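Long-range contacts in 336aa long hypothetical dTDP-glucose 4,6-dehydratase (Pyrococcus horikoshii, PDB 2HUN), which binds NAD and probably catalyses the dehydration of dTDP-glucose, as a dTDP-glucose 4,6-dehydratase of the extended short-chain dehydrogenase/reductase family: residues D89-S94 / P147-S152; H100-G105 / A153-S158; D128-D133 / D143-S148; S158-L163 / I175-N180. All coordinates share one frame; numbering follows the deposited sequence.

Contact 1 (D89-S94 / P147-S152); sequences DRSISS and PSSPYS. With NAD (nicotinamide-adenine-dinucleotide), chain C.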
# COMPACT_ATOMS: atom_id res chain seq x y z
N ASP A 89 1.07 -4.80 18.39
CA ASP A 89 -0.05 -4.61 19.31
C ASP A 89 -0.43 -3.15 19.45
O ASP A 89 -1.61 -2.82 19.58
CB ASP A 89 0.26 -5.21 20.68
CG ASP A 89 0.31 -6.72 20.66
OD1 ASP A 89 -0.47 -7.32 19.89
OD2 ASP A 89 1.11 -7.31 21.41
N ARG A 90 0.56 -2.27 19.43
CA ARG A 90 0.29 -0.84 19.53
C ARG A 90 -0.44 -0.36 18.27
O ARG A 90 -1.24 0.58 18.34
CB ARG A 90 1.60 -0.06 19.73
CG ARG A 90 1.99 0.12 21.19
CD ARG A 90 3.45 0.53 21.36
NE ARG A 90 3.84 1.65 20.52
CZ ARG A 90 3.65 2.92 20.86
NH1 ARG A 90 3.07 3.20 22.02
NH2 ARG A 90 4.02 3.89 20.04
N SER A 91 -0.17 -1.00 17.13
CA SER A 91 -0.82 -0.60 15.87
C SER A 91 -2.28 -1.02 15.85
O SER A 91 -3.11 -0.38 15.21
CB SER A 91 -0.07 -1.18 14.65
OG SER A 91 -0.29 -2.58 14.48
N ILE A 92 -2.61 -2.08 16.58
CA ILE A 92 -3.98 -2.56 16.64
C ILE A 92 -4.83 -1.66 17.55
O ILE A 92 -6.01 -1.44 17.29
CB ILE A 92 -4.03 -4.02 17.16
CG1 ILE A 92 -3.29 -4.92 16.18
CG2 ILE A 92 -5.49 -4.47 17.33
CD1 ILE A 92 -3.16 -6.36 16.62
N SER A 93 -4.21 -1.13 18.60
CA SER A 93 -4.90 -0.26 19.55
C SER A 93 -5.08 1.16 19.01
O SER A 93 -6.18 1.71 19.07
CB SER A 93 -4.12 -0.19 20.87
OG SER A 93 -3.84 -1.48 21.36
N SER A 94 -4.01 1.74 18.49
CA SER A 94 -4.08 3.09 17.94
C SER A 94 -3.32 3.15 16.62
O SER A 94 -2.14 3.54 16.57
CB SER A 94 -3.49 4.11 18.92
OG SER A 94 -3.67 5.43 18.44
N PRO A 147 -0.97 -7.74 4.25
CA PRO A 147 -0.69 -7.30 5.62
C PRO A 147 -1.81 -7.72 6.57
O PRO A 147 -2.99 -7.62 6.24
CB PRO A 147 -0.59 -5.79 5.48
CG PRO A 147 -1.57 -5.49 4.37
CD PRO A 147 -1.24 -6.58 3.37
N SER A 148 -1.44 -8.20 7.76
CA SER A 148 -2.44 -8.65 8.73
C SER A 148 -2.59 -7.73 9.94
O SER A 148 -3.33 -8.06 10.86
CB SER A 148 -2.13 -10.07 9.21
OG SER A 148 -0.93 -10.10 9.97
N SER A 149 -1.90 -6.60 9.94
CA SER A 149 -2.01 -5.65 11.05
C SER A 149 -1.91 -4.23 10.52
O SER A 149 -1.43 -4.02 9.41
CB SER A 149 -0.90 -5.89 12.09
OG SER A 149 0.37 -5.47 11.61
N PRO A 150 -2.36 -3.24 11.31
CA PRO A 150 -2.27 -1.86 10.84
C PRO A 150 -0.82 -1.49 10.60
O PRO A 150 -0.49 -0.69 9.72
CB PRO A 150 -2.90 -1.06 11.98
CG PRO A 150 -3.94 -2.01 12.50
CD PRO A 150 -3.17 -3.33 12.54
N TYR A 151 0.07 -2.07 11.39
CA TYR A 151 1.49 -1.80 11.23
C TYR A 151 1.97 -2.23 9.85
O TYR A 151 2.54 -1.43 9.11
CB TYR A 151 2.31 -2.52 12.30
CG TYR A 151 3.77 -2.70 11.91
CD1 TYR A 151 4.60 -1.59 11.71
CD2 TYR A 151 4.31 -3.97 11.71
CE1 TYR A 151 5.93 -1.75 11.32
CE2 TYR A 151 5.65 -4.13 11.31
CZ TYR A 151 6.45 -3.02 11.12
OH TYR A 151 7.77 -3.16 10.74
N SER A 152 1.75 -3.50 9.50
CA SER A 152 2.21 -4.00 8.22
C SER A 152 1.40 -3.41 7.06
O SER A 152 1.91 -3.27 5.95
CB SER A 152 2.19 -5.54 8.18
OG SER A 152 0.89 -6.07 8.39
PA NAD C . 13.07 1.03 16.15
O1A NAD C . 11.72 1.04 16.73
O2A NAD C . 14.21 0.53 16.97
O5B NAD C . 13.42 2.53 15.72
C5B NAD C . 12.59 3.33 14.86
C4B NAD C . 13.26 4.71 14.87
O4B NAD C . 12.56 5.61 13.99
C3B NAD C . 13.23 5.34 16.29
O3B NAD C . 14.52 5.90 16.61
C2B NAD C . 12.09 6.37 16.19
O2B NAD C . 12.15 7.48 17.07
C1B NAD C . 12.15 6.77 14.71
N9A NAD C . 10.86 7.24 14.16
C8A NAD C . 9.66 6.62 14.18
N7A NAD C . 8.76 7.39 13.57
C5A NAD C . 9.36 8.50 13.16
C6A NAD C . 8.94 9.68 12.48
N6A NAD C . 7.69 9.88 12.08
N1A NAD C . 9.92 10.66 12.22
C2A NAD C . 11.25 10.47 12.64
N3A NAD C . 11.64 9.37 13.29
C4A NAD C . 10.71 8.41 13.54
O3 NAD C . 12.96 -0.00 14.94
PN NAD C . 13.94 -0.63 13.88
O1N NAD C . 13.82 -2.09 14.16
O2N NAD C . 15.31 -0.09 14.00
O5D NAD C . 13.22 -0.38 12.45
C5D NAD C . 13.82 0.31 11.35
C4D NAD C . 13.03 -0.04 10.06
O4D NAD C . 13.27 -1.40 9.66
C3D NAD C . 11.52 0.15 10.22
O3D NAD C . 11.01 0.81 9.03
C2D NAD C . 10.99 -1.30 10.35
O2D NAD C . 9.65 -1.38 9.84
C1D NAD C . 12.01 -2.08 9.54
N1N NAD C . 12.19 -3.49 9.93
C2N NAD C . 12.76 -3.87 11.19
C3N NAD C . 12.91 -5.24 11.49
C7N NAD C . 13.53 -5.72 12.82
O7N NAD C . 13.79 -6.92 12.95
N7N NAD C . 13.78 -4.84 13.78
C4N NAD C . 12.49 -6.22 10.55
C5N NAD C . 11.92 -5.82 9.32
C6N NAD C . 11.77 -4.47 9.00
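Ser91, on the last turn of helix 88-93, leans on the first turn of helix 150-168, where it meets Pro150 and Tyr151. Its CB lies 3.6 Å from CB of Tyr151. One bond further out, Ser91 OG stands 3.2 Å from the backbone N of Tyr151 and also touches CD of Pro150; with chi1 at 74° this hydroxyl is tucked back over its own backbone, where it is hydrogen-bonded to the carbonyl of Val88. The pyrrolidine ring of Pro150 fills the other half of the contact: its CG sits 3.3 Å from Ser91 O, and its CD packs 4.0 Å from CG1 of Ile92, the two side chains crossing at a slant. Ser149 and Ser152 form a capping box: Ser152 N donates to Ser149 OG in a nearly straight bond (3.2 Å, 175°), while Ser149 N donates to Ser152 OG. From this capped turn Tyr151 swings its ring away from Ser91, CG anti to the backbone N (chi1 159°), so that OH hydrogen-bonds O2D of the NAD ribose at 2.7 Å; O2D lies in the ring plane, at its edge. Thr168 of the second subunit packs on Ile92 and Pro150. The chemistry divides at Tyr151: its CB packs against Ser91 in a buried interface, while the phenol oxygen is delivered to the nicotinamide-side ribose, as expected of the tyrosine in this family's YxxxK motif.

Contact 2 (H100-G105 / A153-S158); sequences HSNVIG and ATKAAS. With NAD (nicotinamide-adenine-dinucleotide), chain C.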
# COMPACT_ATOMS: atom_id res chain seq x y z
N HIS A 100 0.35 7.94 10.38
CA HIS A 100 1.14 9.16 10.38
C HIS A 100 2.63 8.99 10.10
O HIS A 100 3.17 9.60 9.18
CB HIS A 100 0.99 9.88 11.72
CG HIS A 100 1.83 11.12 11.81
ND1 HIS A 100 1.49 12.30 11.18
CD2 HIS A 100 3.01 11.36 12.44
CE1 HIS A 100 2.42 13.21 11.41
NE2 HIS A 100 3.35 12.66 12.17
N SER A 101 3.29 8.16 10.90
CA SER A 101 4.73 7.95 10.72
C SER A 101 5.08 7.09 9.50
O SER A 101 6.01 7.42 8.77
CB SER A 101 5.34 7.32 11.98
OG SER A 101 5.35 8.22 13.07
N ASN A 102 4.34 6.01 9.29
CA ASN A 102 4.65 5.12 8.17
C ASN A 102 4.15 5.61 6.82
O ASN A 102 4.92 5.66 5.86
CB ASN A 102 4.10 3.71 8.46
CG ASN A 102 4.67 3.13 9.74
OD1 ASN A 102 5.67 3.61 10.27
ND2 ASN A 102 4.04 2.07 10.25
N VAL A 103 2.88 5.98 6.73
CA VAL A 103 2.32 6.46 5.48
C VAL A 103 2.58 7.95 5.23
O VAL A 103 3.22 8.30 4.23
CB VAL A 103 0.80 6.20 5.39
CG1 VAL A 103 0.26 6.77 4.08
CG2 VAL A 103 0.52 4.70 5.46
N ILE A 104 2.09 8.82 6.11
CA ILE A 104 2.29 10.25 5.91
C ILE A 104 3.78 10.59 5.90
O ILE A 104 4.25 11.39 5.09
CB ILE A 104 1.59 11.09 7.01
CG1 ILE A 104 0.10 10.76 7.05
CG2 ILE A 104 1.78 12.59 6.73
CD1 ILE A 104 -0.62 10.97 5.75
N GLY A 105 4.53 9.98 6.80
CA GLY A 105 5.96 10.23 6.87
C GLY A 105 6.67 9.89 5.57
O GLY A 105 7.52 10.66 5.11
N ALA A 153 0.15 -3.05 7.32
CA ALA A 153 -0.68 -2.47 6.27
C ALA A 153 -0.18 -1.06 5.94
O ALA A 153 -0.23 -0.64 4.77
CB ALA A 153 -2.14 -2.42 6.71
N THR A 154 0.29 -0.34 6.95
CA THR A 154 0.80 1.01 6.73
C THR A 154 2.18 0.94 6.09
O THR A 154 2.55 1.79 5.28
CB THR A 154 0.84 1.84 8.03
OG1 THR A 154 1.58 1.14 9.04
CG2 THR A 154 -0.58 2.09 8.53
N LYS A 155 2.96 -0.07 6.44
CA LYS A 155 4.28 -0.23 5.82
C LYS A 155 4.03 -0.56 4.35
O LYS A 155 4.70 -0.03 3.46
CB LYS A 155 5.08 -1.36 6.48
CG LYS A 155 5.61 -1.03 7.87
CD LYS A 155 6.62 0.13 7.84
CE LYS A 155 7.92 -0.27 7.13
NZ LYS A 155 8.89 0.87 7.04
N ALA A 156 3.06 -1.44 4.09
CA ALA A 156 2.71 -1.85 2.73
C ALA A 156 2.22 -0.66 1.93
O ALA A 156 2.59 -0.49 0.77
CB ALA A 156 1.62 -2.93 2.75
N ALA A 157 1.39 0.17 2.55
CA ALA A 157 0.87 1.37 1.90
C ALA A 157 2.01 2.30 1.54
O ALA A 157 2.00 2.90 0.46
CB ALA A 157 -0.11 2.09 2.82
N SER A 158 3.00 2.43 2.42
CA SER A 158 4.14 3.30 2.13
C SER A 158 4.94 2.76 0.95
O SER A 158 5.41 3.53 0.12
CB SER A 158 5.04 3.49 3.37
OG SER A 158 5.74 2.31 3.72
PA NAD C . 13.07 1.03 16.15
O1A NAD C . 11.72 1.04 16.73
O2A NAD C . 14.21 0.53 16.97
O5B NAD C . 13.42 2.53 15.72
C5B NAD C . 12.59 3.33 14.86
C4B NAD C . 13.26 4.71 14.87
O4B NAD C . 12.56 5.61 13.99
C3B NAD C . 13.23 5.34 16.29
O3B NAD C . 14.52 5.90 16.61
C2B NAD C . 12.09 6.37 16.19
O2B NAD C . 12.15 7.48 17.07
C1B NAD C . 12.15 6.77 14.71
N9A NAD C . 10.86 7.24 14.16
C8A NAD C . 9.66 6.62 14.18
N7A NAD C . 8.76 7.39 13.57
C5A NAD C . 9.36 8.50 13.16
C6A NAD C . 8.94 9.68 12.48
N6A NAD C . 7.69 9.88 12.08
N1A NAD C . 9.92 10.66 12.22
C2A NAD C . 11.25 10.47 12.64
N3A NAD C . 11.64 9.37 13.29
C4A NAD C . 10.71 8.41 13.54
O3 NAD C . 12.96 -0.00 14.94
PN NAD C . 13.94 -0.63 13.88
O1N NAD C . 13.82 -2.09 14.16
O2N NAD C . 15.31 -0.09 14.00
O5D NAD C . 13.22 -0.38 12.45
C5D NAD C . 13.82 0.31 11.35
C4D NAD C . 13.03 -0.04 10.06
O4D NAD C . 13.27 -1.40 9.66
C3D NAD C . 11.52 0.15 10.22
O3D NAD C . 11.01 0.81 9.03
C2D NAD C . 10.99 -1.30 10.35
O2D NAD C . 9.65 -1.38 9.84
C1D NAD C . 12.01 -2.08 9.54
N1N NAD C . 12.19 -3.49 9.93
C2N NAD C . 12.76 -3.87 11.19
C3N NAD C . 12.91 -5.24 11.49
C7N NAD C . 13.53 -5.72 12.82
O7N NAD C . 13.79 -6.92 12.95
N7N NAD C . 13.78 -4.84 13.78
C4N NAD C . 12.49 -6.22 10.55
C5N NAD C . 11.92 -5.82 9.32
C6N NAD C . 11.77 -4.47 9.00
O HOH W 1 7.13 3.08 6.34
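Asn102 CG lies beside its own backbone N, and Thr154 turns OG1 in between its backbone N and carbonyl carbon (chi1 54°), which brings amide and hydroxyl together between two helices. Asn102 ND2 donates to Thr154 OG1 over 2.9 Å; the bond is almost straight at 174°, and the oxygen lies in the amide plane. Thr154 OG1 is also bonded to the carbonyl of Tyr151, one turn back, while Asn102 OD1 takes the backbone N of Glu85, so both ends of the amide are engaged and its rotation is fixed. An alanine at Asn102 is likely to leave Thr154 without its partner from helix 96-116 and Glu85 N without its acceptor, opening a gap beside Lys155 CD. On the side facing the second subunit, Val103 CG2 packs 3.8 Å from Ala157 CB. Ser158 CB sits 3.3 Å from Asn102 O. The small side chains of Ala157 and Ser158 are consistent with the close pairing: the two helix axes approach to 8.0 Å, nearly parallel at 15°. At the cofactor edge, Lys155, bent at chi2 and chi3, sends NZ to O3D of the NAD ribose (2.9 Å) and to a water that also donates to Ser158 OG. Ser101 OG accepts from N6A of the adenine at 3.0 Å. Val103 and Ala157 each meet their own counterparts in the second subunit, so the pair also belongs to the dimer interface. Paired helices flanking the central parallel sheet, with the lysine of YxxxK on the ribose, are characteristic of the NAD-binding Rossmann domain of extended short-chain dehydrogenases/reductases.

Contact 3 (D128-D133 / D143-S148); sequences DEVYGD and DRLMPS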
# COMPACT_ATOMS: atom_id res chain seq x y z
N ASP A 128 9.25 -7.89 5.96
CA ASP A 128 8.79 -9.16 5.41
C ASP A 128 7.32 -9.38 5.78
O ASP A 128 6.63 -10.22 5.19
CB ASP A 128 9.65 -10.32 5.94
CG ASP A 128 9.54 -10.51 7.47
OD1 ASP A 128 9.21 -9.55 8.19
OD2 ASP A 128 9.80 -11.64 7.94
N GLU A 129 6.83 -8.61 6.75
CA GLU A 129 5.45 -8.74 7.18
C GLU A 129 4.43 -8.22 6.16
O GLU A 129 3.25 -8.56 6.25
CB GLU A 129 5.23 -8.03 8.52
CG GLU A 129 5.81 -8.78 9.72
CD GLU A 129 5.43 -8.13 11.04
OE1 GLU A 129 4.23 -8.11 11.38
OE2 GLU A 129 6.33 -7.63 11.74
N VAL A 130 4.87 -7.43 5.19
CA VAL A 130 3.93 -6.91 4.20
C VAL A 130 3.26 -8.03 3.42
O VAL A 130 2.11 -7.89 3.01
CB VAL A 130 4.62 -5.95 3.19
CG1 VAL A 130 5.00 -4.65 3.89
CG2 VAL A 130 5.84 -6.62 2.58
N TYR A 131 3.96 -9.14 3.24
CA TYR A 131 3.44 -10.30 2.51
C TYR A 131 2.48 -11.20 3.29
O TYR A 131 1.82 -12.05 2.71
CB TYR A 131 4.58 -11.22 2.08
CG TYR A 131 5.62 -10.59 1.17
CD1 TYR A 131 5.37 -10.43 -0.19
CD2 TYR A 131 6.86 -10.20 1.67
CE1 TYR A 131 6.34 -9.90 -1.04
CE2 TYR A 131 7.84 -9.67 0.83
CZ TYR A 131 7.57 -9.52 -0.52
OH TYR A 131 8.53 -9.01 -1.36
N GLY A 132 2.42 -11.02 4.60
CA GLY A 132 1.56 -11.89 5.39
C GLY A 132 2.23 -13.24 5.56
O GLY A 132 3.36 -13.43 5.09
N ASP A 133 1.56 -14.19 6.19
CA ASP A 133 2.18 -15.49 6.42
C ASP A 133 2.14 -16.46 5.25
O ASP A 133 1.43 -16.24 4.27
CB ASP A 133 1.55 -16.15 7.65
CG ASP A 133 0.10 -16.49 7.44
OD1 ASP A 133 -0.70 -15.56 7.17
OD2 ASP A 133 -0.26 -17.69 7.53
N ASP A 143 5.19 -11.17 -5.69
CA ASP A 143 3.94 -11.66 -5.09
C ASP A 143 3.14 -10.53 -4.45
O ASP A 143 3.70 -9.53 -4.04
CB ASP A 143 4.25 -12.72 -4.03
CG ASP A 143 4.86 -13.97 -4.63
OD1 ASP A 143 4.43 -14.36 -5.72
OD2 ASP A 143 5.75 -14.58 -3.99
N ARG A 144 1.83 -10.71 -4.39
CA ARG A 144 0.94 -9.72 -3.80
C ARG A 144 1.27 -9.58 -2.33
O ARG A 144 1.93 -10.43 -1.74
CB ARG A 144 -0.53 -10.17 -3.92
CG ARG A 144 -0.98 -11.19 -2.84
CD ARG A 144 -0.23 -12.53 -2.93
NE ARG A 144 -0.63 -13.46 -1.88
CZ ARG A 144 -0.28 -13.36 -0.59
NH1 ARG A 144 0.50 -12.37 -0.18
NH2 ARG A 144 -0.72 -14.25 0.29
N LEU A 145 0.79 -8.49 -1.73
CA LEU A 145 1.00 -8.27 -0.32
C LEU A 145 -0.30 -8.68 0.38
O LEU A 145 -1.36 -8.73 -0.24
CB LEU A 145 1.31 -6.80 -0.04
CG LEU A 145 2.52 -6.20 -0.77
CD1 LEU A 145 2.78 -4.79 -0.28
CD2 LEU A 145 3.73 -7.07 -0.57
N MET A 146 -0.20 -8.98 1.67
CA MET A 146 -1.37 -9.37 2.46
C MET A 146 -1.09 -9.04 3.93
O MET A 146 -0.98 -9.93 4.76
CB MET A 146 -1.66 -10.86 2.30
CG MET A 146 -3.05 -11.28 2.77
SD MET A 146 -4.38 -10.39 1.91
CE MET A 146 -4.31 -11.14 0.25
N PRO A 147 -0.97 -7.74 4.25
CA PRO A 147 -0.69 -7.30 5.62
C PRO A 147 -1.81 -7.72 6.57
O PRO A 147 -2.99 -7.62 6.24
CB PRO A 147 -0.59 -5.79 5.48
CG PRO A 147 -1.57 -5.49 4.37
CD PRO A 147 -1.24 -6.58 3.37
N SER A 148 -1.44 -8.20 7.76
CA SER A 148 -2.44 -8.65 8.73
C SER A 148 -2.59 -7.73 9.94
O SER A 148 -3.33 -8.06 10.86
CB SER A 148 -2.13 -10.07 9.21
OG SER A 148 -0.93 -10.10 9.97
O HOH W 2 1.14 -8.76 8.33
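Val130 O and Tyr131 O, two successive carbonyls, are each taken by a donor from 143-148. Met146 N binds Val130 O at 2.9 Å in the carbonyl plane, and Arg144 NH1 reaches Tyr131 O at 3.2 Å (166°), the oxygen lying at the edge of the guanidinium in its plane. Leu145, between these donors, puts CD2 3.8 Å from both Val130 CG2 and Tyr131 CD1; Leu145 and Val130 run side by side. Arg144 starts folded over its backbone (chi1 81°) and bends again at chi2, which turns a side chain that sets out away from 128-133 back to it. A methionine in its place would probably leave Tyr131 O without this donor and the turn before Gly132 less firmly tied. Gly132 packs its CA 3.3 Å from Met146 O, where a CB would clash. Water joins Glu129 O to Ser148 N. Further out, Tyr131 OH is bonded to Asn241, Phe139 meets the tyrosine ring, and Met160 of the second subunit packs on Leu145 and Pro147. Backbone carbonyls thus meet one amide and one charged donor, closing the loop between strand 121-127 and helix 150-168 on itself, with Val130, Leu145 and the Tyr131 ring packed beside the bonds.

Contact 4 (S158-L163 / I175-N180); sequences SDMLVL and ITRCTN. With NAD (nicotinamide-adenine-dinucleotide), chain C.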
# COMPACT_ATOMS: atom_id res chain seq x y z
N SER A 158 3.00 2.43 2.42
CA SER A 158 4.14 3.30 2.13
C SER A 158 4.94 2.76 0.95
O SER A 158 5.41 3.53 0.12
CB SER A 158 5.04 3.49 3.37
OG SER A 158 5.74 2.31 3.72
N ASP A 159 5.09 1.44 0.87
CA ASP A 159 5.82 0.84 -0.26
C ASP A 159 5.15 1.26 -1.58
O ASP A 159 5.83 1.64 -2.54
CB ASP A 159 5.81 -0.70 -0.18
CG ASP A 159 6.72 -1.24 0.89
OD1 ASP A 159 7.30 -0.44 1.65
OD2 ASP A 159 6.86 -2.49 0.99
N MET A 160 3.83 1.18 -1.63
CA MET A 160 3.09 1.53 -2.84
C MET A 160 3.34 2.98 -3.27
O MET A 160 3.49 3.25 -4.48
CB MET A 160 1.58 1.28 -2.64
CG MET A 160 1.21 -0.18 -2.42
SD MET A 160 1.90 -1.32 -3.66
CE MET A 160 3.38 -1.84 -2.89
N LEU A 161 3.38 3.90 -2.31
CA LEU A 161 3.61 5.31 -2.65
C LEU A 161 5.00 5.45 -3.26
O LEU A 161 5.17 6.15 -4.26
CB LEU A 161 3.51 6.20 -1.41
CG LEU A 161 2.17 6.20 -0.67
CD1 LEU A 161 2.22 7.19 0.49
CD2 LEU A 161 1.05 6.55 -1.62
N VAL A 162 5.98 4.78 -2.68
CA VAL A 162 7.34 4.85 -3.21
C VAL A 162 7.40 4.37 -4.66
O VAL A 162 8.04 4.99 -5.49
CB VAL A 162 8.33 4.04 -2.36
CG1 VAL A 162 9.69 4.00 -3.03
CG2 VAL A 162 8.46 4.67 -0.98
N LEU A 163 6.74 3.26 -4.96
CA LEU A 163 6.74 2.72 -6.31
C LEU A 163 6.11 3.73 -7.28
O LEU A 163 6.64 3.99 -8.35
CB LEU A 163 5.96 1.40 -6.36
CG LEU A 163 6.60 0.21 -5.62
CD1 LEU A 163 5.66 -1.00 -5.66
CD2 LEU A 163 7.93 -0.14 -6.25
N ILE A 175 13.45 -0.23 -2.82
CA ILE A 175 12.80 -0.62 -1.58
C ILE A 175 13.45 -1.91 -1.09
O ILE A 175 13.77 -2.79 -1.90
CB ILE A 175 11.29 -0.92 -1.80
CG1 ILE A 175 10.55 0.36 -2.20
CG2 ILE A 175 10.69 -1.52 -0.53
CD1 ILE A 175 9.12 0.09 -2.67
N THR A 176 13.66 -2.02 0.22
CA THR A 176 14.22 -3.24 0.79
C THR A 176 13.20 -3.84 1.76
O THR A 176 12.44 -3.11 2.41
CB THR A 176 15.54 -2.97 1.55
OG1 THR A 176 15.32 -2.00 2.58
CG2 THR A 176 16.61 -2.45 0.59
N ARG A 177 13.19 -5.16 1.85
CA ARG A 177 12.30 -5.87 2.77
C ARG A 177 13.12 -6.97 3.43
O ARG A 177 13.62 -7.88 2.75
CB ARG A 177 11.09 -6.46 2.03
CG ARG A 177 10.05 -5.42 1.60
CD ARG A 177 9.01 -6.02 0.66
NE ARG A 177 8.00 -5.06 0.24
CZ ARG A 177 7.22 -5.24 -0.83
NH1 ARG A 177 7.36 -6.34 -1.56
NH2 ARG A 177 6.31 -4.33 -1.16
N CYS A 178 13.27 -6.89 4.74
CA CYS A 178 14.07 -7.86 5.47
C CYS A 178 13.30 -8.59 6.56
O CYS A 178 12.25 -8.13 7.03
CB CYS A 178 15.27 -7.16 6.11
SG CYS A 178 14.75 -6.01 7.41
N THR A 179 13.86 -9.71 6.99
CA THR A 179 13.27 -10.53 8.03
C THR A 179 13.67 -9.97 9.40
O THR A 179 14.05 -8.81 9.51
CB THR A 179 13.75 -11.99 7.91
OG1 THR A 179 15.17 -12.04 8.08
CG2 THR A 179 13.40 -12.54 6.54
N ASN A 180 13.60 -10.80 10.43
CA ASN A 180 13.92 -10.37 11.78
C ASN A 180 15.39 -10.07 12.03
O ASN A 180 16.25 -10.92 11.81
CB ASN A 180 13.44 -11.42 12.77
CG ASN A 180 11.99 -11.76 12.59
OD1 ASN A 180 11.10 -10.96 12.90
ND2 ASN A 180 11.72 -12.96 12.06
PA NAD C . 13.07 1.03 16.15
O1A NAD C . 11.72 1.04 16.73
O2A NAD C . 14.21 0.53 16.97
O5B NAD C . 13.42 2.53 15.72
C5B NAD C . 12.59 3.33 14.86
C4B NAD C . 13.26 4.71 14.87
O4B NAD C . 12.56 5.61 13.99
C3B NAD C . 13.23 5.34 16.29
O3B NAD C . 14.52 5.90 16.61
C2B NAD C . 12.09 6.37 16.19
O2B NAD C . 12.15 7.48 17.07
C1B NAD C . 12.15 6.77 14.71
N9A NAD C . 10.86 7.24 14.16
C8A NAD C . 9.66 6.62 14.18
N7A NAD C . 8.76 7.39 13.57
C5A NAD C . 9.36 8.50 13.16
C6A NAD C . 8.94 9.68 12.48
N6A NAD C . 7.69 9.88 12.08
N1A NAD C . 9.92 10.66 12.22
C2A NAD C . 11.25 10.47 12.64
N3A NAD C . 11.64 9.37 13.29
C4A NAD C . 10.71 8.41 13.54
O3 NAD C . 12.96 -0.00 14.94
PN NAD C . 13.94 -0.63 13.88
O1N NAD C . 13.82 -2.09 14.16
O2N NAD C . 15.31 -0.09 14.00
O5D NAD C . 13.22 -0.38 12.45
C5D NAD C . 13.82 0.31 11.35
C4D NAD C . 13.03 -0.04 10.06
O4D NAD C . 13.27 -1.40 9.66
C3D NAD C . 11.52 0.15 10.22
O3D NAD C . 11.01 0.81 9.03
C2D NAD C . 10.99 -1.30 10.35
O2D NAD C . 9.65 -1.38 9.84
C1D NAD C . 12.01 -2.08 9.54
N1N NAD C . 12.19 -3.49 9.93
C2N NAD C . 12.76 -3.87 11.19
C3N NAD C . 12.91 -5.24 11.49
C7N NAD C . 13.53 -5.72 12.82
O7N NAD C . 13.79 -6.92 12.95
N7N NAD C . 13.78 -4.84 13.78
C4N NAD C . 12.49 -6.22 10.55
C5N NAD C . 11.92 -5.82 9.32
C6N NAD C . 11.77 -4.47 9.00
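A single carboxylate oxygen, Asp159 OD2, takes both bonds of a buried salt bridge from Arg177. The guanidinium comes side-on, NE and NH2 each 2.9 Å from Asp159 OD2 with the oxygen in its plane, rather than pairing two nitrogens with two oxygens. NE meets OD2 nearly along the C-O axis and NH2 on its anti side; the carboxylate and guanidinium planes are 26° apart. Arg177 gets there with an extended chain from CG to NE, rising from strand 172-182 toward the helix. The other oxygen, Asp159 OD1, is bonded to Ser126 on the adjoining strand, and Arg177 NH1 to Tyr131 OH. Beside the salt bridge, Ile175 supplies the apolar half. Its CD1 touches Asp159 O at 3.6 Å and Leu163 CD2 at 3.8 Å, the leucine crossing at about a right angle, whereas Val162 CG1 meets Ile175 CG1 tip to tip. Helix 158-163 and strand 175-178 run roughly antiparallel, at 154°, as expected of a Rossmann-fold helix packed along the sheet and leading back into the next parallel strand. Further along the same strand the backbone reaches the nicotinamide, Thr179 O standing 3.2 Å from C4N of NAD and Cys178 O close to C5N. Buried charges are here matched directly, and the second partners of both groups probably steady their orientation, tying helix to strand just before that strand enters the cofactor pocket.

Overall arrangement
From the N terminus, the first segments involved lie on helices 88-93 and 96-116; their partners come about fifty residues later. Strand 121-127 follows, and contact 3 closes the short loop after it, folding 143-148 back on 128-133 inside the larger loop of contact 2 and ending on the same stretch as contact 1, with Pro147 and Ser148 in common. The chain then enters helix 150-168: its start closes contact 1 and its next turns close contact 2, and the two cross. Contact 4 opens at Ser158, shared with contact 2, and closes on strand 172-182. Helix 150-168 joins the preceding helices, the loop and the central sheet; contacts 1, 2 and 4 touch NAD.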